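Local coordinates for protein precorrin-6y methylase (Rhodobacter capsulatus, PDB 3NJR) that forms the C-terminal, S-adenosyl-L-homocysteine-binding domain of precorrin-6Y C5,15-methyltransferase, an enzyme of adenosylcobalamin biosynthesis, at residues A33-I38 with A87-N92; G56-D61 with G77-T82; T112-L117 with Q134-R139; A125-G130 with V151-T156. All coordinates share one frame; numbering follows the deposited sequence.

Contact 1: residues A33-I38 with A87-N92; sequences AHDGQI and ADRIEN. With SAH (S-adenosyl-L-homocysteine), chain C.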
# COMPACT_ATOMS: atom_id res chain seq x y z
N ALA A 33 -24.19 -7.56 -17.25
CA ALA A 33 -24.23 -6.48 -18.22
C ALA A 33 -23.71 -5.22 -17.52
O ALA A 33 -24.19 -4.85 -16.45
CB ALA A 33 -25.66 -6.26 -18.65
N HIS A 34 -22.69 -4.59 -18.10
CA HIS A 34 -22.16 -3.35 -17.55
C HIS A 34 -21.54 -2.59 -18.69
O HIS A 34 -21.41 -3.12 -19.79
CB HIS A 34 -21.11 -3.63 -16.47
CG HIS A 34 -19.87 -4.27 -17.00
ND1 HIS A 34 -19.71 -5.64 -17.09
CD2 HIS A 34 -18.73 -3.73 -17.48
CE1 HIS A 34 -18.52 -5.91 -17.60
NE2 HIS A 34 -17.91 -4.76 -17.85
N ASP A 35 -21.12 -1.35 -18.41
CA ASP A 35 -20.63 -0.47 -19.46
C ASP A 35 -19.20 -0.02 -19.25
O ASP A 35 -18.70 0.81 -20.00
CB ASP A 35 -21.56 0.75 -19.64
CG ASP A 35 -21.55 1.71 -18.43
OD1 ASP A 35 -20.85 1.47 -17.41
OD2 ASP A 35 -22.26 2.74 -18.52
N GLY A 36 -18.55 -0.55 -18.22
CA GLY A 36 -17.23 -0.04 -17.82
C GLY A 36 -17.19 0.58 -16.43
O GLY A 36 -16.10 0.71 -15.86
N GLN A 37 -18.35 0.94 -15.87
CA GLN A 37 -18.41 1.55 -14.54
C GLN A 37 -18.67 0.58 -13.37
O GLN A 37 -18.84 1.01 -12.22
CB GLN A 37 -19.44 2.69 -14.53
CG GLN A 37 -19.25 3.74 -13.40
CD GLN A 37 -17.79 4.23 -13.27
OE1 GLN A 37 -17.11 4.53 -14.27
NE2 GLN A 37 -17.31 4.32 -12.02
N ILE A 38 -18.69 -0.72 -13.65
CA ILE A 38 -18.99 -1.76 -12.66
C ILE A 38 -18.08 -1.69 -11.42
O ILE A 38 -16.96 -1.20 -11.51
CB ILE A 38 -18.91 -3.17 -13.34
CG1 ILE A 38 -19.48 -4.27 -12.44
CG2 ILE A 38 -17.49 -3.48 -13.81
CD1 ILE A 38 -19.95 -5.52 -13.19
N ALA A 87 -30.02 6.79 -18.17
CA ALA A 87 -30.89 5.84 -18.86
C ALA A 87 -30.14 4.65 -19.48
O ALA A 87 -30.68 3.53 -19.50
CB ALA A 87 -31.70 6.55 -19.92
N ASP A 88 -28.93 4.88 -19.99
CA ASP A 88 -28.19 3.81 -20.65
C ASP A 88 -27.67 2.80 -19.63
O ASP A 88 -27.61 1.61 -19.91
CB ASP A 88 -27.08 4.34 -21.58
CG ASP A 88 -25.85 4.83 -20.83
OD1 ASP A 88 -24.80 4.15 -20.88
OD2 ASP A 88 -25.91 5.90 -20.19
N ARG A 89 -27.34 3.28 -18.44
CA ARG A 89 -26.88 2.39 -17.37
C ARG A 89 -28.05 1.65 -16.73
O ARG A 89 -27.92 0.47 -16.37
CB ARG A 89 -26.08 3.16 -16.33
CG ARG A 89 -24.82 3.78 -16.90
CD ARG A 89 -23.92 4.17 -15.78
NE ARG A 89 -22.51 4.07 -16.11
CZ ARG A 89 -21.63 5.05 -15.97
NH1 ARG A 89 -22.01 6.23 -15.49
NH2 ARG A 89 -20.35 4.86 -16.29
N ILE A 90 -29.17 2.35 -16.60
CA ILE A 90 -30.43 1.74 -16.16
C ILE A 90 -30.78 0.50 -16.99
O ILE A 90 -31.18 -0.53 -16.47
CB ILE A 90 -31.59 2.79 -16.18
CG1 ILE A 90 -31.59 3.62 -14.88
CG2 ILE A 90 -32.96 2.15 -16.49
CD1 ILE A 90 -32.42 3.04 -13.75
N GLU A 91 -30.56 0.60 -18.29
CA GLU A 91 -30.79 -0.49 -19.21
C GLU A 91 -29.98 -1.74 -18.85
O GLU A 91 -30.50 -2.87 -18.93
CB GLU A 91 -30.46 -0.02 -20.61
CG GLU A 91 -31.17 -0.78 -21.67
CD GLU A 91 -30.32 -0.94 -22.92
OE1 GLU A 91 -29.39 -0.10 -23.13
OE2 GLU A 91 -30.57 -1.91 -23.69
N ASN A 92 -28.71 -1.54 -18.47
CA ASN A 92 -27.86 -2.62 -17.96
C ASN A 92 -28.37 -3.22 -16.64
O ASN A 92 -28.36 -4.45 -16.48
CB ASN A 92 -26.41 -2.16 -17.80
CG ASN A 92 -25.66 -2.01 -19.13
OD1 ASN A 92 -24.74 -1.21 -19.23
ND2 ASN A 92 -26.05 -2.79 -20.15
N SAH C . -21.89 0.17 -7.69
CA SAH C . -21.78 0.31 -9.17
CB SAH C . -20.51 1.09 -9.52
CG SAH C . -20.82 2.39 -10.29
SD SAH C . -20.51 3.80 -9.27
C SAH C . -21.80 -1.05 -9.83
O SAH C . -22.15 -1.21 -11.00
OXT SAH C . -21.48 -2.06 -9.22
C5' SAH C . -20.83 5.19 -10.33
C4' SAH C . -22.31 5.37 -10.71
O4' SAH C . -23.05 6.19 -9.78
C3' SAH C . -22.43 6.05 -12.07
O3' SAH C . -23.11 5.18 -12.96
C2' SAH C . -23.25 7.30 -11.84
O2' SAH C . -24.20 7.56 -12.89
C1' SAH C . -23.95 7.04 -10.51
N9 SAH C . -24.32 8.32 -9.84
C8 SAH C . -23.61 9.46 -9.85
N7 SAH C . -24.23 10.45 -9.17
C5 SAH C . -25.39 9.94 -8.70
C6 SAH C . -26.53 10.44 -7.89
N6 SAH C . -26.52 11.72 -7.45
N1 SAH C . -27.56 9.60 -7.61
C2 SAH C . -27.56 8.32 -8.05
N3 SAH C . -26.55 7.81 -8.79
C4 SAH C . -25.45 8.54 -9.15

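Contact 2: residues G56-D61 with G77-T82; sequences GELLWD and GGRAIT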
# COMPACT_ATOMS: atom_id res chain seq x y z
N GLY A 56 -34.59 -11.36 3.07
CA GLY A 56 -35.70 -10.42 2.90
C GLY A 56 -35.45 -8.95 3.23
O GLY A 56 -36.33 -8.09 2.96
N GLU A 57 -34.29 -8.63 3.80
CA GLU A 57 -33.94 -7.25 4.11
C GLU A 57 -33.93 -6.40 2.84
O GLU A 57 -33.68 -6.91 1.74
CB GLU A 57 -32.57 -7.19 4.77
CG GLU A 57 -32.54 -7.56 6.23
CD GLU A 57 -31.23 -7.18 6.87
OE1 GLU A 57 -30.22 -7.04 6.15
OE2 GLU A 57 -31.19 -7.00 8.10
N LEU A 58 -34.20 -5.11 3.00
CA LEU A 58 -34.27 -4.18 1.86
C LEU A 58 -33.00 -3.35 1.76
O LEU A 58 -32.50 -2.87 2.79
CB LEU A 58 -35.51 -3.28 1.95
CG LEU A 58 -35.76 -2.15 0.93
CD1 LEU A 58 -35.97 -2.63 -0.50
CD2 LEU A 58 -36.94 -1.32 1.34
N LEU A 59 -32.50 -3.17 0.53
CA LEU A 59 -31.35 -2.30 0.24
C LEU A 59 -31.68 -1.07 -0.63
O LEU A 59 -32.31 -1.17 -1.69
CB LEU A 59 -30.21 -3.11 -0.42
CG LEU A 59 -28.93 -2.34 -0.84
CD1 LEU A 59 -28.02 -2.01 0.33
CD2 LEU A 59 -28.16 -3.04 -1.93
N TRP A 60 -31.25 0.10 -0.18
CA TRP A 60 -31.16 1.25 -1.08
C TRP A 60 -29.76 1.22 -1.65
O TRP A 60 -28.80 1.28 -0.91
CB TRP A 60 -31.38 2.57 -0.30
CG TRP A 60 -32.82 2.90 -0.04
CD1 TRP A 60 -33.90 2.12 -0.32
CD2 TRP A 60 -33.33 4.08 0.58
NE1 TRP A 60 -35.05 2.74 0.06
CE2 TRP A 60 -34.73 3.95 0.63
CE3 TRP A 60 -32.74 5.24 1.11
CZ2 TRP A 60 -35.56 4.95 1.18
CZ3 TRP A 60 -33.56 6.22 1.66
CH2 TRP A 60 -34.96 6.07 1.69
N ASP A 61 -29.65 1.10 -2.97
CA ASP A 61 -28.35 1.14 -3.64
C ASP A 61 -28.25 2.45 -4.40
O ASP A 61 -28.80 2.58 -5.49
CB ASP A 61 -28.18 -0.08 -4.57
CG ASP A 61 -26.89 -0.04 -5.44
OD1 ASP A 61 -26.10 0.96 -5.38
OD2 ASP A 61 -26.68 -1.02 -6.22
N GLY A 77 -30.52 -13.33 -0.93
CA GLY A 77 -31.84 -13.33 -0.30
C GLY A 77 -32.51 -11.98 -0.04
O GLY A 77 -33.70 -11.94 0.27
N GLY A 78 -31.79 -10.87 -0.15
CA GLY A 78 -32.40 -9.56 0.03
C GLY A 78 -33.35 -9.12 -1.08
O GLY A 78 -33.57 -9.84 -2.07
N ARG A 79 -33.95 -7.94 -0.87
CA ARG A 79 -34.66 -7.16 -1.91
C ARG A 79 -33.92 -5.81 -2.03
O ARG A 79 -33.28 -5.38 -1.07
CB ARG A 79 -36.12 -6.91 -1.52
CG ARG A 79 -36.92 -8.15 -1.14
CD ARG A 79 -38.29 -7.74 -0.60
NE ARG A 79 -38.20 -7.26 0.78
CZ ARG A 79 -38.62 -6.06 1.21
NH1 ARG A 79 -39.21 -5.20 0.38
NH2 ARG A 79 -38.47 -5.72 2.49
N ALA A 80 -34.01 -5.16 -3.19
CA ALA A 80 -33.29 -3.90 -3.40
C ALA A 80 -34.01 -2.93 -4.31
O ALA A 80 -34.70 -3.35 -5.25
CB ALA A 80 -31.92 -4.17 -3.96
N ILE A 81 -33.85 -1.64 -4.03
CA ILE A 81 -34.20 -0.57 -4.97
C ILE A 81 -32.89 0.09 -5.41
O ILE A 81 -32.09 0.50 -4.57
CB ILE A 81 -35.13 0.49 -4.33
CG1 ILE A 81 -36.48 -0.13 -3.98
CG2 ILE A 81 -35.33 1.67 -5.27
CD1 ILE A 81 -37.22 0.61 -2.92
N THR A 82 -32.69 0.21 -6.72
CA THR A 82 -31.42 0.64 -7.30
C THR A 82 -31.60 1.96 -8.02
O THR A 82 -32.33 2.03 -8.99
CB THR A 82 -30.90 -0.43 -8.29
OG1 THR A 82 -30.87 -1.70 -7.62
CG2 THR A 82 -29.50 -0.10 -8.80

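Contact 3: residues T112-L117 with Q134-R139; sequences TAPAAL and QALYDR. With SAH (S-adenosyl-L-homocysteine), chain C.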
# COMPACT_ATOMS: atom_id res chain seq x y z
N THR A 112 -31.96 10.67 -9.32
CA THR A 112 -30.86 11.19 -8.54
C THR A 112 -31.26 11.18 -7.07
O THR A 112 -32.37 11.57 -6.72
CB THR A 112 -30.55 12.64 -8.99
OG1 THR A 112 -30.07 12.62 -10.33
CG2 THR A 112 -29.50 13.29 -8.11
N ALA A 113 -30.35 10.71 -6.22
CA ALA A 113 -30.51 10.89 -4.78
C ALA A 113 -30.04 12.31 -4.45
O ALA A 113 -28.98 12.73 -4.94
CB ALA A 113 -29.71 9.85 -4.00
N PRO A 114 -30.79 13.02 -3.59
CA PRO A 114 -31.83 12.47 -2.72
C PRO A 114 -33.27 12.47 -3.24
O PRO A 114 -34.09 11.77 -2.66
CB PRO A 114 -31.73 13.35 -1.46
CG PRO A 114 -30.53 14.27 -1.70
CD PRO A 114 -30.45 14.39 -3.18
N ALA A 115 -33.59 13.24 -4.28
CA ALA A 115 -34.98 13.31 -4.78
C ALA A 115 -35.62 11.92 -5.01
O ALA A 115 -36.73 11.67 -4.53
CB ALA A 115 -35.11 14.21 -6.04
N ALA A 116 -34.91 11.00 -5.66
CA ALA A 116 -35.48 9.68 -5.99
C ALA A 116 -35.78 8.78 -4.79
O ALA A 116 -36.53 7.81 -4.91
CB ALA A 116 -34.60 8.95 -6.99
N LEU A 117 -35.20 9.13 -3.64
CA LEU A 117 -35.35 8.38 -2.40
C LEU A 117 -36.62 8.73 -1.68
O LEU A 117 -37.06 7.97 -0.82
CB LEU A 117 -34.20 8.72 -1.46
CG LEU A 117 -32.88 7.97 -1.55
CD1 LEU A 117 -32.58 7.53 -2.97
CD2 LEU A 117 -31.76 8.82 -0.98
N GLN A 134 -22.33 15.68 1.38
CA GLN A 134 -22.74 15.94 2.77
C GLN A 134 -24.25 16.10 2.84
O GLN A 134 -24.87 15.67 3.81
CB GLN A 134 -22.04 17.18 3.35
CG GLN A 134 -22.38 17.49 4.83
CD GLN A 134 -21.85 16.45 5.84
OE1 GLN A 134 -20.66 16.08 5.82
NE2 GLN A 134 -22.73 16.00 6.75
N ALA A 135 -24.83 16.69 1.79
CA ALA A 135 -26.29 16.84 1.64
C ALA A 135 -26.99 15.48 1.78
O ALA A 135 -27.80 15.26 2.69
CB ALA A 135 -26.64 17.50 0.30
N LEU A 136 -26.64 14.57 0.87
CA LEU A 136 -27.10 13.19 0.91
C LEU A 136 -27.04 12.55 2.29
O LEU A 136 -28.02 11.97 2.75
CB LEU A 136 -26.31 12.34 -0.09
CG LEU A 136 -26.71 10.87 -0.13
CD1 LEU A 136 -28.13 10.71 -0.62
CD2 LEU A 136 -25.72 10.11 -1.00
N TYR A 137 -25.90 12.69 2.96
CA TYR A 137 -25.74 12.16 4.31
C TYR A 137 -26.59 12.87 5.39
O TYR A 137 -27.07 12.23 6.32
CB TYR A 137 -24.26 12.05 4.70
CG TYR A 137 -23.51 10.97 3.93
CD1 TYR A 137 -22.55 11.30 2.99
CD2 TYR A 137 -23.79 9.62 4.14
CE1 TYR A 137 -21.85 10.31 2.26
CE2 TYR A 137 -23.11 8.62 3.41
CZ TYR A 137 -22.14 8.99 2.48
OH TYR A 137 -21.46 8.04 1.77
N ASP A 138 -26.80 14.17 5.27
CA ASP A 138 -27.65 14.87 6.26
C ASP A 138 -29.07 14.38 6.10
O ASP A 138 -29.73 14.03 7.10
CB ASP A 138 -27.57 16.40 6.12
CG ASP A 138 -26.16 16.95 6.33
OD1 ASP A 138 -25.49 16.50 7.29
OD2 ASP A 138 -25.73 17.82 5.54
N ARG A 139 -29.53 14.33 4.85
CA ARG A 139 -30.83 13.75 4.49
C ARG A 139 -30.95 12.27 4.93
O ARG A 139 -31.90 11.91 5.63
CB ARG A 139 -31.11 13.94 2.99
CG ARG A 139 -32.21 14.97 2.59
CD ARG A 139 -32.33 16.22 3.49
NE ARG A 139 -31.38 17.25 3.10
CZ ARG A 139 -30.76 18.06 3.96
NH1 ARG A 139 -30.99 17.97 5.27
NH2 ARG A 139 -29.90 18.96 3.51
N SAH C . -21.89 0.17 -7.69
CA SAH C . -21.78 0.31 -9.17
CB SAH C . -20.51 1.09 -9.52
CG SAH C . -20.82 2.39 -10.29
SD SAH C . -20.51 3.80 -9.27
C SAH C . -21.80 -1.05 -9.83
O SAH C . -22.15 -1.21 -11.00
OXT SAH C . -21.48 -2.06 -9.22
C5' SAH C . -20.83 5.19 -10.33
C4' SAH C . -22.31 5.37 -10.71
O4' SAH C . -23.05 6.19 -9.78
C3' SAH C . -22.43 6.05 -12.07
O3' SAH C . -23.11 5.18 -12.96
C2' SAH C . -23.25 7.30 -11.84
O2' SAH C . -24.20 7.56 -12.89
C1' SAH C . -23.95 7.04 -10.51
N9 SAH C . -24.32 8.32 -9.84
C8 SAH C . -23.61 9.46 -9.85
N7 SAH C . -24.23 10.45 -9.17
C5 SAH C . -25.39 9.94 -8.70
C6 SAH C . -26.53 10.44 -7.89
N6 SAH C . -26.52 11.72 -7.45
N1 SAH C . -27.56 9.60 -7.61
C2 SAH C . -27.56 8.32 -8.05
N3 SAH C . -26.55 7.81 -8.79
C4 SAH C . -25.45 8.54 -9.15

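Contact 4: residues A125-G130 with V151-T156; sequences AVFIGG and VANAVT. With SAH (S-adenosyl-L-homocysteine), chain C.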
# COMPACT_ATOMS: atom_id res chain seq x y z
N ALA A 125 -30.84 -1.64 4.96
CA ALA A 125 -29.45 -1.25 4.63
C ALA A 125 -29.36 -0.25 3.45
O ALA A 125 -30.22 -0.27 2.55
CB ALA A 125 -28.62 -2.49 4.32
N VAL A 126 -28.33 0.61 3.44
CA VAL A 126 -28.06 1.53 2.31
C VAL A 126 -26.62 1.42 1.82
O VAL A 126 -25.69 1.32 2.63
CB VAL A 126 -28.20 3.01 2.68
CG1 VAL A 126 -28.24 3.89 1.42
CG2 VAL A 126 -29.39 3.27 3.57
N PHE A 127 -26.43 1.49 0.51
CA PHE A 127 -25.10 1.47 -0.07
C PHE A 127 -24.95 2.68 -0.94
O PHE A 127 -25.76 2.93 -1.82
CB PHE A 127 -24.83 0.20 -0.90
CG PHE A 127 -23.56 0.27 -1.73
CD1 PHE A 127 -22.31 0.20 -1.12
CD2 PHE A 127 -23.62 0.43 -3.11
CE1 PHE A 127 -21.13 0.28 -1.88
CE2 PHE A 127 -22.43 0.52 -3.89
CZ PHE A 127 -21.18 0.43 -3.26
N ILE A 128 -23.89 3.43 -0.68
CA ILE A 128 -23.54 4.57 -1.54
C ILE A 128 -22.24 4.27 -2.27
O ILE A 128 -21.15 4.29 -1.68
CB ILE A 128 -23.38 5.89 -0.75
CG1 ILE A 128 -24.63 6.20 0.07
CG2 ILE A 128 -23.08 7.03 -1.70
CD1 ILE A 128 -24.58 5.75 1.53
N GLY A 129 -22.39 3.93 -3.55
CA GLY A 129 -21.30 4.01 -4.53
C GLY A 129 -21.56 5.27 -5.37
O GLY A 129 -20.66 5.76 -6.05
N GLY A 130 -22.79 5.79 -5.30
CA GLY A 130 -23.21 6.97 -6.05
C GLY A 130 -22.65 8.26 -5.50
O GLY A 130 -21.85 8.25 -4.55
N VAL A 151 -23.10 1.64 4.13
CA VAL A 151 -21.82 1.24 3.57
C VAL A 151 -21.49 2.11 2.36
O VAL A 151 -22.27 2.22 1.43
CB VAL A 151 -21.77 -0.29 3.24
CG1 VAL A 151 -20.45 -0.69 2.58
CG2 VAL A 151 -22.01 -1.13 4.50
N ALA A 152 -20.31 2.73 2.39
CA ALA A 152 -19.89 3.62 1.31
C ALA A 152 -18.45 3.35 0.90
O ALA A 152 -17.61 3.11 1.74
CB ALA A 152 -20.04 5.05 1.75
N ASN A 153 -18.19 3.39 -0.41
CA ASN A 153 -16.83 3.36 -0.97
C ASN A 153 -16.42 4.76 -1.48
O ASN A 153 -17.20 5.45 -2.10
CB ASN A 153 -16.72 2.34 -2.10
CG ASN A 153 -17.16 0.93 -1.68
OD1 ASN A 153 -16.98 0.51 -0.53
ND2 ASN A 153 -17.74 0.19 -2.61
N ALA A 154 -15.19 5.17 -1.21
CA ALA A 154 -14.67 6.45 -1.70
C ALA A 154 -13.40 6.23 -2.51
O ALA A 154 -12.52 5.48 -2.10
CB ALA A 154 -14.39 7.36 -0.53
N VAL A 155 -13.28 6.90 -3.65
CA VAL A 155 -12.03 6.81 -4.44
C VAL A 155 -11.39 8.18 -4.76
O VAL A 155 -10.32 8.24 -5.41
CB VAL A 155 -12.22 5.95 -5.70
CG1 VAL A 155 -13.10 6.67 -6.73
CG2 VAL A 155 -10.87 5.56 -6.27
N THR A 156 -12.03 9.27 -4.31
CA THR A 156 -11.46 10.62 -4.39
C THR A 156 -11.04 11.12 -3.01
O THR A 156 -11.60 10.70 -1.99
CB THR A 156 -12.44 11.65 -5.02
OG1 THR A 156 -13.53 11.89 -4.11
CG2 THR A 156 -12.97 11.17 -6.34
N SAH C . -21.89 0.17 -7.69
CA SAH C . -21.78 0.31 -9.17
CB SAH C . -20.51 1.09 -9.52
CG SAH C . -20.82 2.39 -10.29
SD SAH C . -20.51 3.80 -9.27
C SAH C . -21.80 -1.05 -9.83
O SAH C . -22.15 -1.21 -11.00
OXT SAH C . -21.48 -2.06 -9.22
C5' SAH C . -20.83 5.19 -10.33
C4' SAH C . -22.31 5.37 -10.71
O4' SAH C . -23.05 6.19 -9.78
C3' SAH C . -22.43 6.05 -12.07
O3' SAH C . -23.11 5.18 -12.96
C2' SAH C . -23.25 7.30 -11.84
O2' SAH C . -24.20 7.56 -12.89
C1' SAH C . -23.95 7.04 -10.51
N9 SAH C . -24.32 8.32 -9.84
C8 SAH C . -23.61 9.46 -9.85
N7 SAH C . -24.23 10.45 -9.17
C5 SAH C . -25.39 9.94 -8.70
C6 SAH C . -26.53 10.44 -7.89
N6 SAH C . -26.52 11.72 -7.45
N1 SAH C . -27.56 9.60 -7.61
C2 SAH C . -27.56 8.32 -8.05
N3 SAH C . -26.55 7.81 -8.79
C4 SAH C . -25.45 8.54 -9.15

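Contact 1: residues A33-I38 with A87-N92
D35 and R89 carry the charge of this contact, and their side chains cross at about a right angle. The carboxylate and guanidinium planes stand 67° apart, so the two groups do not pair flat, prong to prong. A single nitrogen, R89 NE, serves both oxygens. It lies 2.8 Å from D35 OD2 in a salt bridge, but its N-H points well off that oxygen and the hydrogen bond is weak. D35 OD1, in the plane at the guanidinium edge, is met more squarely by R89 NE but from 3.3 Å, again a weak bond. D35 CG sits between its backbone N and carbonyl carbon (chi1 68°). This brings OD1 back over the loop, where it accepts from Q37 N at 3.0 Å in an Asx turn.

Q37 approaches R89 differently. Its CG lies over a face of the guanidinium, 3.3 Å from R89 NH2, with the amide turned 72° against that plane. The ribose O3' of S-adenosyl-L-homocysteine also lies over the guanidinium, 3.0 Å from R89 NH1. Further along helix 87-99, N92 backs onto the loop: its OD1 is 3.5 Å from H34 C, and its ND2 lies 3.8 Å from A33 CB.

Q37, I38 and R89 belong to the ligand pocket, at the surface of the domain. D88 brings a second carboxylate near D35, but its OD2 is bridged to R86. D35 probably offsets part of the charge of R89 and helps place its guanidinium beside the ribose.

Contact 2: residues G56-D61 with G77-T82
L59 and A80 are paired on adjacent parallel strands, 58-61 and 79-82, with their CB atoms on the same face of the sheet. These are the two strands of a beta-alpha-beta unit whose helix is 68-75. They belong to the Rossmann-like sheet of class I methyltransferases. The short strand axes run 4.5 Å apart at an angle of 19°. L59 N gives to R79 O, L59 O receives I81 N, and D61 N gives to I81 O.

R79 stands where the strand begins. Its N bonds to E57 O at 2.8 Å. From there the side chain leaves the sheet and reaches across toward segment 56-61. CB lies 4.1 Å from E57 O. CG and CD both pass G56 O, and the bend at chi3 (-77°) turns the tip toward it. NE donates to G56 O at 3.0 Å, and NH2 adds a weak bond to the same oxygen. The flat group also covers L58, with NH2 3.9 Å from L58 CB. G56 is tied further by its N to the carbonyl O of G77, the glycine that ends helix 68-75 in a Schellman motif.

Beyond R79, L58 CD1 meets I81 CD1 on the R79 face of the sheet. On the other face, D61 and T82 point the same way, side by side. S70 OG is hydrogen-bonded to both D61 OD2 and T82 OG1, while D61 OD2 lies 3.9 Å from T82 CG2.

Contact 3: residues T112-L117 with Q134-R139
L136 CD1 is the hub of the tight part of this contact. It lies 3.8 Å from A113 CB and 4.1 Å from L117 CD2. L136 CG is anti to its backbone N (chi1 180°), which carries this methyl off the helix toward the loop. L117 crosses L136 at about a right angle, so the two leucines meet through single methyl groups and not along their lengths. All three residues are buried. L117 also touches W60 and I62, and L136 touches I128.

In the Rossmann-like methyltransferase fold, segment 112-117 is the loop that follows strand 106-110, and helix 134-143 follows strand 125-128. The loop reaches the ligand too: A113 N gives a weak hydrogen bond of 3.3 Å to adenine N1 of S-adenosyl-L-homocysteine. T112 CG2 lies 3.4 Å from adenine N6.

The other side is looser and partly open to solvent. P114, which follows a cis peptide bond, has its CG 4.4 Å from L136 CD1. Its CB is equally far from R139 CG, so only the aliphatic base of the arginine comes near the proline. The charged end turns elsewhere, with R139 NH1 in a salt bridge to E142.

Contact 4: residues A125-G130 with V151-T156
The F127 ring meets the N153 side chain at its edge. N153 ND2 lies in the plane of the ring, 3.5 Å from both F127 CE1 and F127 CZ. The two side chains cross at about a right angle, with the amide plane turned 67° against the ring. On one face of the ring is G129 N, 3.4 Å above the plane and offset toward the rim. The amino N of S-adenosyl-L-homocysteine lies at the edge, 3.9 Å from F127 CE2. With F127 CG anti to the backbone N (chi1 169°), the ring end comes nearer the neighbouring strand, CD1 being 3.3 Å from V151 O. The N153 amide is held weakly at both ends: ND2 to T47 OG1, and OD1 to Q199 NE2.

V151 N gives to V126 O and I128 N to V151 O; N153 N adds a weak bond to I128 O. Past the strand, G130 CA passes 3.8 Å from SAH O4' of the ribose. Parallel strands 125-128 and 149-154, joined through helix 134-143, form a beta-alpha-beta unit of the Rossmann-like methyltransferase fold, with the ligand at the strand ends.

The F127 and V151 face packs on helix 41-51. The I128 and A152 face packs on helix 134-143, and A152 also reaches L163 of helix 157-170. Strand 125-128 lies between 58-62 and 149-154, and antiparallel strand 188-203 flanks 149-154 on its other side.

Contacts 2 and 4 lie in one sheet, in which strands 58-62 and 125-128 are neighbours. They meet directly: W60 O is 2.8 Å from F127 N, a probable hydrogen bond. Contact 3 packs beside both, with W60 CZ3 3.7 Å from L117 CG and Y137 CE2 3.7 Å from I128 CD1. Contact 1 touches none of the others, and its centre is about 19 Å from that of contact 2. The ligand links it to the rest. Contact 1 lies at the ribose and the homocysteine part, contact 3 at the adenine, and contact 4 by the amino group and ribose. The side chain of D61 in contact 2 is about 5 Å from the ligand.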